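Local coordinates for imelysin-like protein (Psychrobacter arcticus, PDB 3PF0) that is of unknown function but belongs to the imelysin-like (M75) family of putative metalloendopeptidases and is probably exported to the cell envelope, at residues 243-248 and 259-264; 267-272 and 320-325; 128-133 and 167-172. All coordinates share one frame; numbering follows the deposited sequence.

Contact 1: 243-248 and 259-264; sequences SNAIEQ and HLPAAT
A245 is the residue against which the returning loop is pressed. Its methyl meets the CD corner of the proline, with A245 CB 3.7 Å from P261 CD. The ring's CG atom stands a little farther off. Next to this, the branch methyl of L260 closes on backbone: L260 CD2 lies 3.3 Å from A245 O, so the carbonyl oxygen is faced by a hydrocarbon group of this loop. L260 has CG anti to its own carbonyl carbon (chi1 -83°), and chi2 then brings CD2 to the helix. The same methyl grazes I246, whose CD1 is 4.4 Å from L260 CD2. I246 itself is packed on L333 and L337 of helix 327-351. A245 and L260 are also touched by helix 268-283, through I272 and S268, so this side of the contact is buried among helices.

The loop folds back on the helix it leaves, in a fold of helices without strands. Helix 225-250 runs on past A245, and the chain doubles back before helix 268-283. A type II turn from L260 to A263 starts at the packed leucine. The helix is wider here, in a pi-type turn, and Q248 N donates to S243 O at 3.0 Å, five residues back.

Toward H259 the contact is looser and wetter. The backbone oxygens N244 O and H259 O stay 4.1 Å apart, and a water sits between them. It donates to N244 O at 3.0 Å and to H259 O at 2.9 Å, though further acceptors nearby may compete for its protons. H259 O has a second donor in Y132 OH. The CB of H259 points away from the helix, and the residue is exposed.

Contact 2: 267-272 and 320-325; sequences QSRAII and EDLATA
R269 and E320 carry opposite charges but do not join them in a salt bridge. The guanidinium lays one face over the backbone of E320, whose CA is 4.1 Å above the centre of the R269 guanidinium plane. E320 OE2 is 4.6 Å from R269 NH2, well out of that plane, so no N-H points at it. The arginine chain bends at chi3 (70°), and NH1 is spent on M318 O. With an alanine here, M318 O would probably lose this donor and the backbone of E320 its flat cover.

The backbones are also joined directly. R269 N donates to E320 O at 3.1 Å, with an N-H...O angle of 162°. E320 O also accepts a hydrogen bond from a water that donates to Q267 OE1 and accepts from A270 N. This water thus serves an amide in the first turn of helix 268-283. Q267 and E320 run side by side, their amide and carboxylate planes steeply inclined.

S268 turns its CB toward the loop, and its hydroxyl meets the backbone there. S268 OG accepts from L322 N at 2.9 Å, a nearly linear bond. A second water bonds to S268 OG and, weakly, to D321 OD1. The apolar part is L322: its CD1 lies 3.7 Å from I272 CG1, and its CD2 rests 3.9 Å from R269 CB, the R269 and L322 side chains crossing at about a right angle. L315 of helix 298-316 and I246 of helix 225-250 add to this buried patch.

On the loop side, D321 OD1 accepts from A323 N at 3.1 Å, and T324 OG1 donates to D321 O. The arrangement is an Asx turn opening a short 3-10 segment, docked against the N-terminal turn of a helix.

Contact 3: 128-133 and 167-172; sequences YINYYP and GIPGLE
One hydrogen bond joins the two segments. I168 N donates to I129 O at 2.8 Å, and the bond is close to straight, with an N-H...O angle of 167°. The donor comes in 25° off the carbonyl plane. This links the last helical residue of helix 125-129 to the beginning of helix 167-176.

Carbon-oxygen contacts surround this bond. G167 CA makes a CA-H...O contact with I129 O at 3.4 Å, and it also lies 3.3 Å from Y128 O. G167 has a positive phi, and a CB on it would collide with both of these carbonyl oxygens, so the close approach depends on the missing side chain. The side chain of I168 lies alongside the same acceptor, with I168 CB 3.6 Å from I129 O. N130 crosses the proline ring obliquely. Its CG is anti to the backbone N (chi1 -170°), and N130 OD1 comes to 3.4 Å from P169 CD. The other end of the amide is fixed from outside, since N130 ND2 bonds to E113 OE2.

Apolar contacts fill the flanks. I129 CG2 and I168 CD1 are 4.3 Å apart, a loose touch, and W109 of helix 92-112 packs on both residues. The ring of P169 also abuts backbone, with P169 CG 3.6 Å from Y131 N.

The chain leaving helix 125-129 is clipped to the first turn of helix 167-176, where P169 fits well because its ring nitrogen has no proton to give. The sequence from G167 to E172 probably corresponds to the GxHxxE motif of imelysin-like proteins, with a proline in the histidine position.

Overall arrangement
From the N terminus, contact 3 comes first. It closes the excursion that contains helix 138-149 and ties the end of helix 125-129 to helix 167-176. Contact 1 follows, closing the short loop after helix 225-250. Contact 2 then closes the longer stretch through helices 286-292 and 298-316, joining the start of helix 268-283 to the loop before helix 327-351. The three are in series; none nests in or crosses another. Contact 1 touches both others. A262 O and Q267 N, 3.0 Å apart, probably bond it to contact 2, and P261 packs on I271. Toward contact 3, E172 packs on the loop at A262 and T264. Contacts 2 and 3 do not touch; their centres are about 17 Å apart.

Contact 1: 243-248 and 259-264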
ATOM      1  N   SER A 243      -1.592  -1.672  13.619  1.00 44.73           N
ATOM      2  CA  SER A 243      -0.560  -1.240  14.566  1.00 45.01           C
ATOM      3  C   SER A 243       0.036   0.124  14.221  1.00 46.72           C
ATOM      4  O   SER A 243      -0.128   1.058  15.001  1.00 45.99           O
ATOM      5  CB  SER A 243       0.562  -2.269  14.649  1.00 49.94           C
ATOM      6  OG  SER A 243       0.078  -3.500  15.156  1.00 65.18           O
ATOM      7  N   ASN A 244       0.729   0.236  13.062  1.00 41.61           N
ATOM      8  CA  ASN A 244       1.445   1.446  12.656  1.00 40.36           C
ATOM      9  C   ASN A 244       0.541   2.548  12.161  1.00 44.12           C
ATOM     10  O   ASN A 244       0.876   3.708  12.376  1.00 43.99           O
ATOM     11  CB  ASN A 244       2.515   1.145  11.588  1.00 38.31           C
ATOM     12  CG  ASN A 244       3.576   0.171  12.036  1.00 58.54           C
ATOM     13  OD1 ASN A 244       3.856   0.005  13.237  1.00 55.38           O
ATOM     14  ND2 ASN A 244       4.208  -0.486  11.077  1.00 46.90           N
ATOM     15  N   ALA A 245      -0.566   2.217  11.484  1.00 40.19           N
ATOM     16  CA  ALA A 245      -1.449   3.246  10.947  1.00 39.86           C
ATOM     17  C   ALA A 245      -2.628   3.602  11.862  1.00 45.43           C
ATOM     18  O   ALA A 245      -3.103   4.734  11.780  1.00 46.02           O
ATOM     19  CB  ALA A 245      -1.971   2.825   9.577  1.00 39.92           C
ATOM     20  N   ILE A 246      -3.103   2.678  12.725  1.00 43.08           N
ATOM     21  CA  ILE A 246      -4.293   2.951  13.545  1.00 43.84           C
ATOM     22  C   ILE A 246      -3.975   3.075  15.050  1.00 49.57           C
ATOM     23  O   ILE A 246      -4.153   4.157  15.595  1.00 49.81           O
ATOM     24  CB  ILE A 246      -5.429   1.905  13.269  1.00 47.01           C
ATOM     25  CG1 ILE A 246      -5.858   1.885  11.770  1.00 46.14           C
ATOM     26  CG2 ILE A 246      -6.653   2.083  14.200  1.00 49.07           C
ATOM     27  CD1 ILE A 246      -6.489   3.202  11.177  1.00 50.07           C
ATOM     28  N   GLU A 247      -3.557   1.982  15.716  1.00 47.99           N
ATOM     29  CA  GLU A 247      -3.307   1.944  17.158  1.00 49.41           C
ATOM     30  C   GLU A 247      -2.297   2.998  17.616  1.00 53.27           C
ATOM     31  O   GLU A 247      -2.620   3.784  18.508  1.00 53.32           O
ATOM     32  CB  GLU A 247      -2.843   0.546  17.604  1.00 51.31           C
ATOM     33  CG  GLU A 247      -2.615   0.413  19.097  1.00 63.69           C
ATOM     34  CD  GLU A 247      -2.139  -0.950  19.551  1.00 90.59           C
ATOM     35  OE1 GLU A 247      -1.133  -1.448  18.994  1.00 89.47           O
ATOM     36  OE2 GLU A 247      -2.760  -1.513  20.481  1.00 84.80           O
ATOM     37  N   GLN A 248      -1.089   2.998  17.026  1.00 48.86           N
ATOM     38  CA  GLN A 248      -0.003   3.893  17.423  1.00 48.64           C
ATOM     39  C   GLN A 248      -0.297   5.383  17.136  1.00 51.89           C
ATOM     40  O   GLN A 248      -0.147   6.160  18.073  1.00 52.82           O
ATOM     41  CB  GLN A 248       1.333   3.474  16.782  1.00 49.14           C
ATOM     42  CG  GLN A 248       2.021   2.317  17.504  1.00 62.17           C
ATOM     43  CD  GLN A 248       3.002   1.580  16.618  1.00 86.38           C
ATOM     44  OE1 GLN A 248       3.739   2.169  15.815  1.00 81.47           O
ATOM     45  NE2 GLN A 248       3.043   0.263  16.754  1.00 82.27           N
ATOM     46  N   HIS A 259       2.294   8.788  12.690  1.00 44.98           N
ATOM     47  CA  HIS A 259       1.195   9.509  12.054  1.00 45.06           C
ATOM     48  C   HIS A 259       0.359   8.579  11.200  1.00 45.42           C
ATOM     49  O   HIS A 259       0.825   7.513  10.796  1.00 44.88           O
ATOM     50  CB  HIS A 259       1.741  10.669  11.189  1.00 46.65           C
ATOM     51  CG  HIS A 259       2.843  11.441  11.849  1.00 52.28           C
ATOM     52  ND1 HIS A 259       2.576  12.537  12.656  1.00 55.68           N
ATOM     53  CD2 HIS A 259       4.179  11.203  11.860  1.00 55.31           C
ATOM     54  CE1 HIS A 259       3.752  12.942  13.114  1.00 56.16           C
ATOM     55  NE2 HIS A 259       4.747  12.165  12.670  1.00 56.10           N
ATOM     56  N   LEU A 260      -0.888   8.973  10.946  1.00 39.28           N
ATOM     57  CA  LEU A 260      -1.777   8.236  10.064  1.00 37.72           C
ATOM     58  C   LEU A 260      -1.235   8.316   8.644  1.00 39.88           C
ATOM     59  O   LEU A 260      -0.613   9.329   8.311  1.00 39.14           O
ATOM     60  CB  LEU A 260      -3.178   8.865  10.097  1.00 37.67           C
ATOM     61  CG  LEU A 260      -4.121   8.482  11.210  1.00 42.32           C
ATOM     62  CD1 LEU A 260      -5.069   9.590  11.454  1.00 43.17           C
ATOM     63  CD2 LEU A 260      -4.927   7.260  10.845  1.00 43.45           C
ATOM     64  N   PRO A 261      -1.489   7.343   7.751  1.00 35.81           N
ATOM     65  CA  PRO A 261      -1.069   7.543   6.352  1.00 34.60           C
ATOM     66  C   PRO A 261      -1.837   8.747   5.775  1.00 37.76           C
ATOM     67  O   PRO A 261      -2.962   9.001   6.215  1.00 36.07           O
ATOM     68  CB  PRO A 261      -1.420   6.214   5.678  1.00 35.83           C
ATOM     69  CG  PRO A 261      -2.480   5.619   6.516  1.00 40.87           C
ATOM     70  CD  PRO A 261      -2.247   6.085   7.921  1.00 37.48           C
ATOM     71  N   ALA A 262      -1.200   9.544   4.880  1.00 34.54           N
ATOM     72  CA  ALA A 262      -1.757  10.773   4.280  1.00 34.55           C
ATOM     73  C   ALA A 262      -2.247  11.780   5.357  1.00 38.94           C
ATOM     74  O   ALA A 262      -3.302  12.405   5.200  1.00 39.06           O
ATOM     75  CB  ALA A 262      -2.885  10.442   3.300  1.00 35.13           C
ATOM     76  N   ALA A 263      -1.445  11.953   6.432  1.00 35.50           N
ATOM     77  CA  ALA A 263      -1.744  12.854   7.544  1.00 35.72           C
ATOM     78  C   ALA A 263      -1.790  14.323   7.115  1.00 40.50           C
ATOM     79  O   ALA A 263      -2.665  15.053   7.581  1.00 41.37           O
ATOM     80  CB  ALA A 263      -0.720  12.678   8.659  1.00 36.49           C
ATOM     81  N   THR A 264      -0.839  14.764   6.262  1.00 35.74           N
ATOM     82  CA  THR A 264      -0.756  16.156   5.804  1.00 35.11           C
ATOM     83  C   THR A 264      -1.927  16.464   4.859  1.00 38.41           C
ATOM     84  O   THR A 264      -2.542  17.523   4.979  1.00 39.04           O
ATOM     85  CB  THR A 264       0.609  16.410   5.152  1.00 40.41           C
ATOM     86  OG1 THR A 264       1.633  16.072   6.091  1.00 39.80           O
ATOM     87  CG2 THR A 264       0.785  17.850   4.729  1.00 39.73           C
TER
HETATM   88  O   HOH W   1       2.972   5.740  11.623  1.00 35.34           O

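Contact 2: 267-272 and 320-325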
ATOM      1  N   GLN A 267      -6.188  12.572   4.254  1.00 34.09           N
ATOM      2  CA  GLN A 267      -6.909  11.562   3.482  1.00 32.91           C
ATOM      3  C   GLN A 267      -6.620  10.134   3.992  1.00 35.20           C
ATOM      4  O   GLN A 267      -6.490   9.216   3.185  1.00 33.65           O
ATOM      5  CB  GLN A 267      -6.560  11.706   1.983  1.00 33.35           C
ATOM      6  CG  GLN A 267      -7.026  13.029   1.341  1.00 34.94           C
ATOM      7  CD  GLN A 267      -8.536  13.169   1.239  1.00 51.16           C
ATOM      8  OE1 GLN A 267      -9.295  12.191   1.310  1.00 42.32           O
ATOM      9  NE2 GLN A 267      -9.010  14.402   1.064  1.00 43.42           N
ATOM     10  N   SER A 268      -6.560   9.938   5.326  1.00 32.63           N
ATOM     11  CA  SER A 268      -6.272   8.609   5.891  1.00 32.74           C
ATOM     12  C   SER A 268      -7.361   7.587   5.588  1.00 38.03           C
ATOM     13  O   SER A 268      -7.021   6.432   5.364  1.00 37.95           O
ATOM     14  CB  SER A 268      -6.014   8.661   7.394  1.00 34.13           C
ATOM     15  OG  SER A 268      -6.864   9.568   8.073  1.00 41.82           O
ATOM     16  N   ARG A 269      -8.651   7.994   5.585  1.00 36.64           N
ATOM     17  CA  ARG A 269      -9.777   7.097   5.285  1.00 37.07           C
ATOM     18  C   ARG A 269      -9.615   6.456   3.889  1.00 40.44           C
ATOM     19  O   ARG A 269      -9.832   5.257   3.756  1.00 39.99           O
ATOM     20  CB  ARG A 269     -11.121   7.831   5.396  1.00 36.86           C
ATOM     21  CG  ARG A 269     -12.338   6.885   5.361  1.00 43.12           C
ATOM     22  CD  ARG A 269     -13.663   7.624   5.293  1.00 42.67           C
ATOM     23  NE  ARG A 269     -13.876   8.280   4.001  1.00 42.51           N
ATOM     24  CZ  ARG A 269     -14.741   9.271   3.798  1.00 64.24           C
ATOM     25  NH1 ARG A 269     -15.488   9.725   4.796  1.00 57.99           N
ATOM     26  NH2 ARG A 269     -14.863   9.816   2.596  1.00 54.41           N
ATOM     27  N   ALA A 270      -9.187   7.243   2.884  1.00 36.81           N
ATOM     28  CA  ALA A 270      -8.954   6.775   1.517  1.00 36.52           C
ATOM     29  C   ALA A 270      -7.823   5.733   1.442  1.00 39.47           C
ATOM     30  O   ALA A 270      -7.922   4.800   0.647  1.00 37.50           O
ATOM     31  CB  ALA A 270      -8.638   7.951   0.605  1.00 36.91           C
ATOM     32  N   ILE A 271      -6.766   5.881   2.272  1.00 37.20           N
ATOM     33  CA  ILE A 271      -5.638   4.941   2.297  1.00 36.57           C
ATOM     34  C   ILE A 271      -6.078   3.609   2.939  1.00 41.05           C
ATOM     35  O   ILE A 271      -5.821   2.556   2.360  1.00 40.77           O
ATOM     36  CB  ILE A 271      -4.373   5.546   2.986  1.00 39.03           C
ATOM     37  CG1 ILE A 271      -3.982   6.921   2.368  1.00 38.58           C
ATOM     38  CG2 ILE A 271      -3.186   4.570   2.946  1.00 38.85           C
ATOM     39  CD1 ILE A 271      -3.786   6.941   0.777  1.00 41.41           C
ATOM     40  N   ILE A 272      -6.778   3.659   4.095  1.00 37.87           N
ATOM     41  CA  ILE A 272      -7.253   2.457   4.802  1.00 37.55           C
ATOM     42  C   ILE A 272      -8.271   1.689   3.923  1.00 40.73           C
ATOM     43  O   ILE A 272      -8.205   0.466   3.850  1.00 40.53           O
ATOM     44  CB  ILE A 272      -7.809   2.804   6.217  1.00 40.44           C
ATOM     45  CG1 ILE A 272      -6.734   3.516   7.097  1.00 40.43           C
ATOM     46  CG2 ILE A 272      -8.387   1.574   6.940  1.00 41.45           C
ATOM     47  CD1 ILE A 272      -5.334   2.801   7.277  1.00 45.46           C
ATOM     48  N   GLU A 320     -13.026  11.883   6.514  1.00 41.06           N
ATOM     49  CA  GLU A 320     -11.911  11.778   5.551  1.00 39.73           C
ATOM     50  C   GLU A 320     -10.583  11.607   6.266  1.00 42.63           C
ATOM     51  O   GLU A 320      -9.737  10.840   5.813  1.00 42.00           O
ATOM     52  CB  GLU A 320     -11.845  13.009   4.644  1.00 41.16           C
ATOM     53  CG  GLU A 320     -12.881  13.024   3.537  1.00 51.84           C
ATOM     54  CD  GLU A 320     -12.682  14.105   2.494  1.00 78.09           C
ATOM     55  OE1 GLU A 320     -12.035  15.135   2.799  1.00 66.72           O
ATOM     56  OE2 GLU A 320     -13.186  13.917   1.364  1.00 82.31           O
ATOM     57  N   ASP A 321     -10.409  12.337   7.386  1.00 38.98           N
ATOM     58  CA  ASP A 321      -9.253  12.251   8.275  1.00 37.51           C
ATOM     59  C   ASP A 321      -9.720  11.480   9.504  1.00 42.24           C
ATOM     60  O   ASP A 321     -10.533  11.992  10.283  1.00 41.56           O
ATOM     61  CB  ASP A 321      -8.730  13.660   8.628  1.00 38.49           C
ATOM     62  CG  ASP A 321      -7.436  13.709   9.424  1.00 44.39           C
ATOM     63  OD1 ASP A 321      -7.053  12.673  10.010  1.00 43.26           O
ATOM     64  OD2 ASP A 321      -6.830  14.794   9.497  1.00 53.93           O
ATOM     65  N   LEU A 322      -9.232  10.235   9.658  1.00 39.30           N
ATOM     66  CA  LEU A 322      -9.622   9.340  10.760  1.00 39.81           C
ATOM     67  C   LEU A 322      -9.247   9.895  12.134  1.00 45.51           C
ATOM     68  O   LEU A 322      -9.852   9.491  13.127  1.00 47.07           O
ATOM     69  CB  LEU A 322      -9.029   7.928  10.577  1.00 38.72           C
ATOM     70  CG  LEU A 322      -9.446   7.170   9.290  1.00 40.67           C
ATOM     71  CD1 LEU A 322      -8.757   5.832   9.200  1.00 39.75           C
ATOM     72  CD2 LEU A 322     -10.957   6.983   9.198  1.00 42.21           C
ATOM     73  N   ALA A 323      -8.286  10.838  12.195  1.00 42.16           N
ATOM     74  CA  ALA A 323      -7.875  11.470  13.450  1.00 42.41           C
ATOM     75  C   ALA A 323      -8.995  12.334  14.034  1.00 45.45           C
ATOM     76  O   ALA A 323      -9.045  12.485  15.247  1.00 46.32           O
ATOM     77  CB  ALA A 323      -6.636  12.319  13.233  1.00 42.57           C
ATOM     78  N   THR A 324      -9.888  12.887  13.178  1.00 41.25           N
ATOM     79  CA  THR A 324     -10.996  13.761  13.599  1.00 42.63           C
ATOM     80  C   THR A 324     -12.218  12.941  14.055  1.00 48.62           C
ATOM     81  O   THR A 324     -13.236  13.528  14.421  1.00 50.22           O
ATOM     82  CB  THR A 324     -11.388  14.770  12.486  1.00 45.11           C
ATOM     83  OG1 THR A 324     -12.104  14.094  11.457  1.00 44.99           O
ATOM     84  CG2 THR A 324     -10.188  15.508  11.886  1.00 39.93           C
ATOM     85  N   ALA A 325     -12.128  11.597  14.028  1.00 45.02           N
ATOM     86  CA  ALA A 325     -13.222  10.730  14.456  1.00 45.93           C
ATOM     87  C   ALA A 325     -13.260  10.612  15.974  1.00 53.96           C
ATOM     88  O   ALA A 325     -12.282  10.984  16.635  1.00 53.05           O
ATOM     89  CB  ALA A 325     -13.061   9.354  13.843  1.00 45.76           C
TER
HETATM   90  O   HOH W   2     -10.034  10.245   3.038  1.00 35.08           O
HETATM   91  O   HOH W   3      -5.276  11.731   7.487  1.00 34.20           O

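Contact 3: 128-133 and 167-172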
ATOM      1  N   TYR A 128      11.981   4.391  -0.632  1.00 30.91           N
ATOM      2  CA  TYR A 128      12.147   5.496  -1.582  1.00 30.72           C
ATOM      3  C   TYR A 128      10.806   5.797  -2.225  1.00 33.33           C
ATOM      4  O   TYR A 128      10.602   6.909  -2.700  1.00 33.36           O
ATOM      5  CB  TYR A 128      13.208   5.171  -2.664  1.00 32.42           C
ATOM      6  CG  TYR A 128      14.638   5.286  -2.173  1.00 34.56           C
ATOM      7  CD1 TYR A 128      15.336   6.487  -2.271  1.00 36.86           C
ATOM      8  CD2 TYR A 128      15.299   4.189  -1.623  1.00 35.74           C
ATOM      9  CE1 TYR A 128      16.647   6.605  -1.804  1.00 38.97           C
ATOM     10  CE2 TYR A 128      16.618   4.289  -1.169  1.00 37.33           C
ATOM     11  CZ  TYR A 128      17.285   5.502  -1.256  1.00 46.05           C
ATOM     12  OH  TYR A 128      18.575   5.611  -0.802  1.00 48.98           O
ATOM     13  N   ILE A 129       9.890   4.805  -2.234  1.00 29.64           N
ATOM     14  CA  ILE A 129       8.538   4.927  -2.788  1.00 28.90           C
ATOM     15  C   ILE A 129       7.567   5.483  -1.720  1.00 33.15           C
ATOM     16  O   ILE A 129       6.772   6.382  -2.018  1.00 33.42           O
ATOM     17  CB  ILE A 129       8.051   3.564  -3.374  1.00 31.41           C
ATOM     18  CG1 ILE A 129       8.854   3.196  -4.634  1.00 31.78           C
ATOM     19  CG2 ILE A 129       6.544   3.586  -3.683  1.00 30.36           C
ATOM     20  CD1 ILE A 129       8.815   1.737  -5.010  1.00 35.50           C
ATOM     21  N   ASN A 130       7.599   4.918  -0.501  1.00 29.79           N
ATOM     22  CA  ASN A 130       6.732   5.351   0.592  1.00 29.17           C
ATOM     23  C   ASN A 130       7.449   5.189   1.932  1.00 32.00           C
ATOM     24  O   ASN A 130       7.401   4.116   2.544  1.00 31.20           O
ATOM     25  CB  ASN A 130       5.392   4.589   0.583  1.00 30.22           C
ATOM     26  CG  ASN A 130       4.363   5.154   1.546  1.00 40.96           C
ATOM     27  OD1 ASN A 130       4.296   6.358   1.782  1.00 33.85           O
ATOM     28  ND2 ASN A 130       3.539   4.303   2.129  1.00 30.69           N
ATOM     29  N   TYR A 131       8.132   6.259   2.377  1.00 28.30           N
ATOM     30  CA  TYR A 131       8.862   6.231   3.642  1.00 28.01           C
ATOM     31  C   TYR A 131       7.849   6.347   4.776  1.00 32.37           C
ATOM     32  O   TYR A 131       7.421   7.443   5.138  1.00 32.49           O
ATOM     33  CB  TYR A 131       9.955   7.320   3.720  1.00 28.53           C
ATOM     34  CG  TYR A 131      10.989   6.986   4.772  1.00 29.31           C
ATOM     35  CD1 TYR A 131      10.756   7.260   6.119  1.00 30.79           C
ATOM     36  CD2 TYR A 131      12.148   6.293   4.439  1.00 30.25           C
ATOM     37  CE1 TYR A 131      11.663   6.871   7.103  1.00 30.97           C
ATOM     38  CE2 TYR A 131      13.076   5.924   5.413  1.00 31.74           C
ATOM     39  CZ  TYR A 131      12.829   6.212   6.743  1.00 33.88           C
ATOM     40  OH  TYR A 131      13.752   5.842   7.693  1.00 35.50           O
ATOM     41  N   TYR A 132       7.427   5.190   5.292  1.00 29.52           N
ATOM     42  CA  TYR A 132       6.393   5.088   6.326  1.00 29.52           C
ATOM     43  C   TYR A 132       6.597   3.812   7.163  1.00 35.41           C
ATOM     44  O   TYR A 132       6.873   2.772   6.585  1.00 36.61           O
ATOM     45  CB  TYR A 132       4.989   5.069   5.658  1.00 29.25           C
ATOM     46  CG  TYR A 132       3.831   5.111   6.630  1.00 29.54           C
ATOM     47  CD1 TYR A 132       3.319   6.324   7.083  1.00 30.88           C
ATOM     48  CD2 TYR A 132       3.270   3.940   7.129  1.00 30.00           C
ATOM     49  CE1 TYR A 132       2.279   6.370   8.004  1.00 30.72           C
ATOM     50  CE2 TYR A 132       2.221   3.975   8.044  1.00 31.31           C
ATOM     51  CZ  TYR A 132       1.733   5.194   8.482  1.00 35.46           C
ATOM     52  OH  TYR A 132       0.717   5.245   9.398  1.00 36.31           O
ATOM     53  N   PRO A 133       6.425   3.825   8.497  1.00 32.92           N
ATOM     54  CA  PRO A 133       6.134   4.979   9.378  1.00 32.83           C
ATOM     55  C   PRO A 133       7.250   6.037   9.361  1.00 36.86           C
ATOM     56  O   PRO A 133       8.360   5.776   8.905  1.00 35.67           O
ATOM     57  CB  PRO A 133       6.033   4.337  10.775  1.00 35.10           C
ATOM     58  CG  PRO A 133       5.802   2.871  10.531  1.00 39.68           C
ATOM     59  CD  PRO A 133       6.574   2.582   9.276  1.00 34.68           C
ATOM     60  N   GLY A 167       9.416  10.182  -2.904  1.00 30.11           N
ATOM     61  CA  GLY A 167       8.320   9.220  -2.959  1.00 29.57           C
ATOM     62  C   GLY A 167       6.972   9.848  -2.659  1.00 32.25           C
ATOM     63  O   GLY A 167       6.831  11.081  -2.674  1.00 31.56           O
ATOM     64  N   ILE A 168       5.985   8.999  -2.345  1.00 28.54           N
ATOM     65  CA  ILE A 168       4.618   9.425  -2.009  1.00 29.46           C
ATOM     66  C   ILE A 168       4.606  10.451  -0.826  1.00 33.62           C
ATOM     67  O   ILE A 168       3.991  11.499  -1.023  1.00 33.80           O
ATOM     68  CB  ILE A 168       3.690   8.195  -1.777  1.00 32.93           C
ATOM     69  CG1 ILE A 168       3.411   7.516  -3.135  1.00 33.07           C
ATOM     70  CG2 ILE A 168       2.370   8.574  -1.080  1.00 32.90           C
ATOM     71  CD1 ILE A 168       3.180   6.116  -3.065  1.00 39.54           C
ATOM     72  N   PRO A 169       5.285  10.252   0.347  1.00 30.31           N
ATOM     73  CA  PRO A 169       5.210  11.282   1.407  1.00 30.15           C
ATOM     74  C   PRO A 169       5.955  12.583   1.064  1.00 35.16           C
ATOM     75  O   PRO A 169       5.567  13.642   1.565  1.00 36.09           O
ATOM     76  CB  PRO A 169       5.840  10.595   2.617  1.00 32.50           C
ATOM     77  CG  PRO A 169       6.741   9.554   2.044  1.00 36.31           C
ATOM     78  CD  PRO A 169       6.054   9.075   0.807  1.00 31.09           C
ATOM     79  N   GLY A 170       7.002  12.495   0.227  1.00 30.48           N
ATOM     80  CA  GLY A 170       7.753  13.652  -0.242  1.00 29.79           C
ATOM     81  C   GLY A 170       6.874  14.534  -1.120  1.00 33.94           C
ATOM     82  O   GLY A 170       6.805  15.749  -0.923  1.00 33.39           O
ATOM     83  N   LEU A 171       6.161  13.912  -2.076  1.00 29.78           N
ATOM     84  CA  LEU A 171       5.237  14.604  -2.979  1.00 28.55           C
ATOM     85  C   LEU A 171       4.064  15.213  -2.195  1.00 33.05           C
ATOM     86  O   LEU A 171       3.663  16.350  -2.455  1.00 32.95           O
ATOM     87  CB  LEU A 171       4.741  13.628  -4.056  1.00 27.12           C
ATOM     88  CG  LEU A 171       5.734  13.347  -5.186  1.00 30.06           C
ATOM     89  CD1 LEU A 171       5.451  12.013  -5.860  1.00 28.71           C
ATOM     90  CD2 LEU A 171       5.770  14.495  -6.192  1.00 30.07           C
ATOM     91  N   GLU A 172       3.565  14.487  -1.189  1.00 30.02           N
ATOM     92  CA  GLU A 172       2.471  14.951  -0.352  1.00 29.73           C
ATOM     93  C   GLU A 172       2.832  16.259   0.325  1.00 34.95           C
ATOM     94  O   GLU A 172       2.046  17.215   0.302  1.00 35.22           O
ATOM     95  CB  GLU A 172       2.141  13.895   0.705  1.00 30.87           C
ATOM     96  CG  GLU A 172       0.964  14.292   1.587  1.00 36.69           C
ATOM     97  CD  GLU A 172       0.703  13.392   2.773  1.00 39.29           C
ATOM     98  OE1 GLU A 172       1.539  12.504   3.054  1.00 34.64           O
ATOM     99  OE2 GLU A 172      -0.349  13.575   3.424  1.00 37.07           O
TER